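PDB 4PF1: peptidase S15/CocE/NonD from Thaumarchaeota archaeon SCGC AB-539-E09, which is probably a serine aminopeptidase of the S15 family with an alpha/beta-hydrolase fold, removing residues from the N-termini of peptides. Local coordinates for residues D139-L144 with N173-L178. Sequence-based numbering, arbitrary orientation.
Sequences DTIDWL and NPHPAL
His175 and Asp142 form the polar link between helix 133-147 and the loop that leads into strand 178-184. NE2 of His175 donates to OD1 of Asp142 at 2.9 Å, nearly straight (173°) and in the plane of the imidazole, and it meets the anti lone pair of the carboxylate, whose plane is turned 54° from the ring. The same oxygen also forms a salt bridge with Lys146, which gives Asp142 a charge partner. His175 ND1 accepts from the backbone N of Ala177 at 3.0 Å, within the type I turn from His175 to Leu178, so both ring nitrogens are engaged and the flip of the ring is fixed.

Apolar contacts complete the joint. With CG2 of Ile141 anti to its own backbone N and CG1 beside it (chi1 -65°), the CG2 methyl is carried over one imidazole face in a CH-pi contact, 3.8 Å from the ring centroid, while CD1 reaches Leu178 CB. Pro176 CD sits against the opposite face. Ile141 CG2 also touches Ala177 CB at 3.7 Å. A leucine in place of His175 would probably leave Asp142 without its loop partner and the N-H of Ala177 without its acceptor. With NE2 donating and ND1 accepting, the pattern is consistent with a neutral histidine that ties helix 133-147 to the turn at the start of strand 178-184.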
loop_
_atom_site.group_PDB
_atom_site.type_symbol
_atom_site.label_atom_id
_atom_site.label_comp_id
_atom_site.label_asym_id
_atom_site.label_seq_id
_atom_site.Cartn_x
_atom_site.Cartn_y
_atom_site.Cartn_z
ATOM N N ASP A 139 -42.992 -9.589 22.964
ATOM C CA ASP A 139 -43.432 -8.310 23.534
ATOM C C ASP A 139 -42.943 -7.128 22.679
ATOM O O ASP A 139 -43.639 -6.115 22.586
ATOM C CB ASP A 139 -42.955 -8.170 24.991
ATOM C CG ASP A 139 -43.418 -9.292 25.911
ATOM O OD1 ASP A 139 -44.442 -9.942 25.593
ATOM O OD2 ASP A 139 -42.751 -9.526 26.942
ATOM N N THR A 140 -41.770 -7.280 22.026
ATOM C CA THR A 140 -41.193 -6.267 21.135
ATOM C C THR A 140 -42.005 -6.182 19.827
ATOM O O THR A 140 -42.385 -5.080 19.429
ATOM C CB THR A 140 -39.701 -6.565 20.869
ATOM O OG1 THR A 140 -38.983 -6.443 22.096
ATOM C CG2 THR A 140 -39.087 -5.633 19.822
ATOM N N ILE A 141 -42.275 -7.340 19.170
ATOM C CA ILE A 141 -43.025 -7.388 17.904
ATOM C C ILE A 141 -44.455 -6.850 18.110
ATOM O O ILE A 141 -44.944 -6.090 17.269
ATOM C CB ILE A 141 -43.022 -8.814 17.265
ATOM C CG1 ILE A 141 -41.589 -9.239 16.855
ATOM C CG2 ILE A 141 -43.975 -8.883 16.055
ATOM C CD1 ILE A 141 -41.441 -10.718 16.402
ATOM N N ASP A 142 -45.097 -7.212 19.240
ATOM C CA ASP A 142 -46.456 -6.775 19.585
ATOM C C ASP A 142 -46.539 -5.257 19.703
ATOM O O ASP A 142 -47.482 -4.661 19.183
ATOM C CB ASP A 142 -46.935 -7.434 20.883
ATOM C CG ASP A 142 -48.444 -7.429 21.027
ATOM O OD1 ASP A 142 -49.118 -8.162 20.260
ATOM O OD2 ASP A 142 -48.953 -6.692 21.898
ATOM N N TRP A 143 -45.546 -4.629 20.366
ATOM C CA TRP A 143 -45.488 -3.175 20.502
ATOM C C TRP A 143 -45.255 -2.511 19.136
ATOM O O TRP A 143 -45.922 -1.529 18.822
ATOM C CB TRP A 143 -44.385 -2.757 21.487
ATOM C CG TRP A 143 -44.427 -1.299 21.853
ATOM C CD1 TRP A 143 -45.021 -0.748 22.949
ATOM C CD2 TRP A 143 -43.875 -0.206 21.102
ATOM N NE1 TRP A 143 -44.867 0.620 22.935
ATOM C CE2 TRP A 143 -44.177 0.980 21.805
ATOM C CE3 TRP A 143 -43.163 -0.113 19.892
ATOM C CZ2 TRP A 143 -43.776 2.243 21.351
ATOM C CZ3 TRP A 143 -42.781 1.140 19.435
ATOM C CH2 TRP A 143 -43.090 2.299 20.157
ATOM N N LEU A 144 -44.292 -3.033 18.348
ATOM C CA LEU A 144 -43.913 -2.483 17.042
ATOM C C LEU A 144 -45.095 -2.413 16.061
ATOM O O LEU A 144 -45.359 -1.339 15.525
ATOM C CB LEU A 144 -42.757 -3.283 16.413
ATOM C CG LEU A 144 -41.363 -3.080 17.027
ATOM C CD1 LEU A 144 -40.406 -4.166 16.567
ATOM C CD2 LEU A 144 -40.801 -1.700 16.702
ATOM N N ASN A 173 -42.222 -20.085 20.022
ATOM C CA ASN A 173 -43.543 -19.489 20.338
ATOM C C ASN A 173 -43.646 -18.134 19.595
ATOM O O ASN A 173 -43.606 -17.072 20.229
ATOM C CB ASN A 173 -43.748 -19.336 21.857
ATOM C CG ASN A 173 -43.533 -20.608 22.640
ATOM O OD1 ASN A 173 -42.631 -20.700 23.480
ATOM N ND2 ASN A 173 -44.360 -21.616 22.386
ATOM N N PRO A 174 -43.589 -18.154 18.238
ATOM C CA PRO A 174 -43.477 -16.888 17.502
ATOM C C PRO A 174 -44.732 -16.040 17.507
ATOM O O PRO A 174 -45.846 -16.561 17.539
ATOM C CB PRO A 174 -43.126 -17.335 16.080
ATOM C CG PRO A 174 -43.689 -18.689 15.961
ATOM C CD PRO A 174 -43.548 -19.313 17.320
ATOM N N HIS A 175 -44.533 -14.718 17.457
ATOM C CA HIS A 175 -45.607 -13.749 17.335
ATOM C C HIS A 175 -46.231 -13.920 15.949
ATOM O O HIS A 175 -45.486 -14.103 14.980
ATOM C CB HIS A 175 -45.067 -12.319 17.533
ATOM C CG HIS A 175 -46.140 -11.284 17.672
ATOM N ND1 HIS A 175 -46.841 -10.824 16.574
ATOM C CD2 HIS A 175 -46.604 -10.664 18.778
ATOM C CE1 HIS A 175 -47.706 -9.943 17.044
ATOM N NE2 HIS A 175 -47.604 -9.816 18.366
ATOM N N PRO A 176 -47.585 -13.897 15.824
ATOM C CA PRO A 176 -48.212 -14.102 14.500
ATOM C C PRO A 176 -47.747 -13.125 13.409
ATOM O O PRO A 176 -47.879 -13.443 12.226
ATOM C CB PRO A 176 -49.711 -13.929 14.784
ATOM C CG PRO A 176 -49.789 -13.255 16.114
ATOM C CD PRO A 176 -48.607 -13.736 16.876
ATOM N N ALA A 177 -47.185 -11.955 13.798
ATOM C CA ALA A 177 -46.687 -10.958 12.845
ATOM C C ALA A 177 -45.317 -11.354 12.240
ATOM O O ALA A 177 -44.946 -10.816 11.197
ATOM C CB ALA A 177 -46.594 -9.596 13.509
ATOM N N LEU A 178 -44.571 -12.289 12.886
ATOM C CA LEU A 178 -43.284 -12.763 12.358
ATOM C C LEU A 178 -43.545 -13.681 11.154
ATOM O O LEU A 178 -44.167 -14.742 11.304
ATOM C CB LEU A 178 -42.441 -13.471 13.439
ATOM C CG LEU A 178 -41.037 -13.924 12.990
ATOM C CD1 LEU A 178 -40.064 -12.751 12.938
ATOM C CD2 LEU A 178 -40.506 -15.012 13.889
#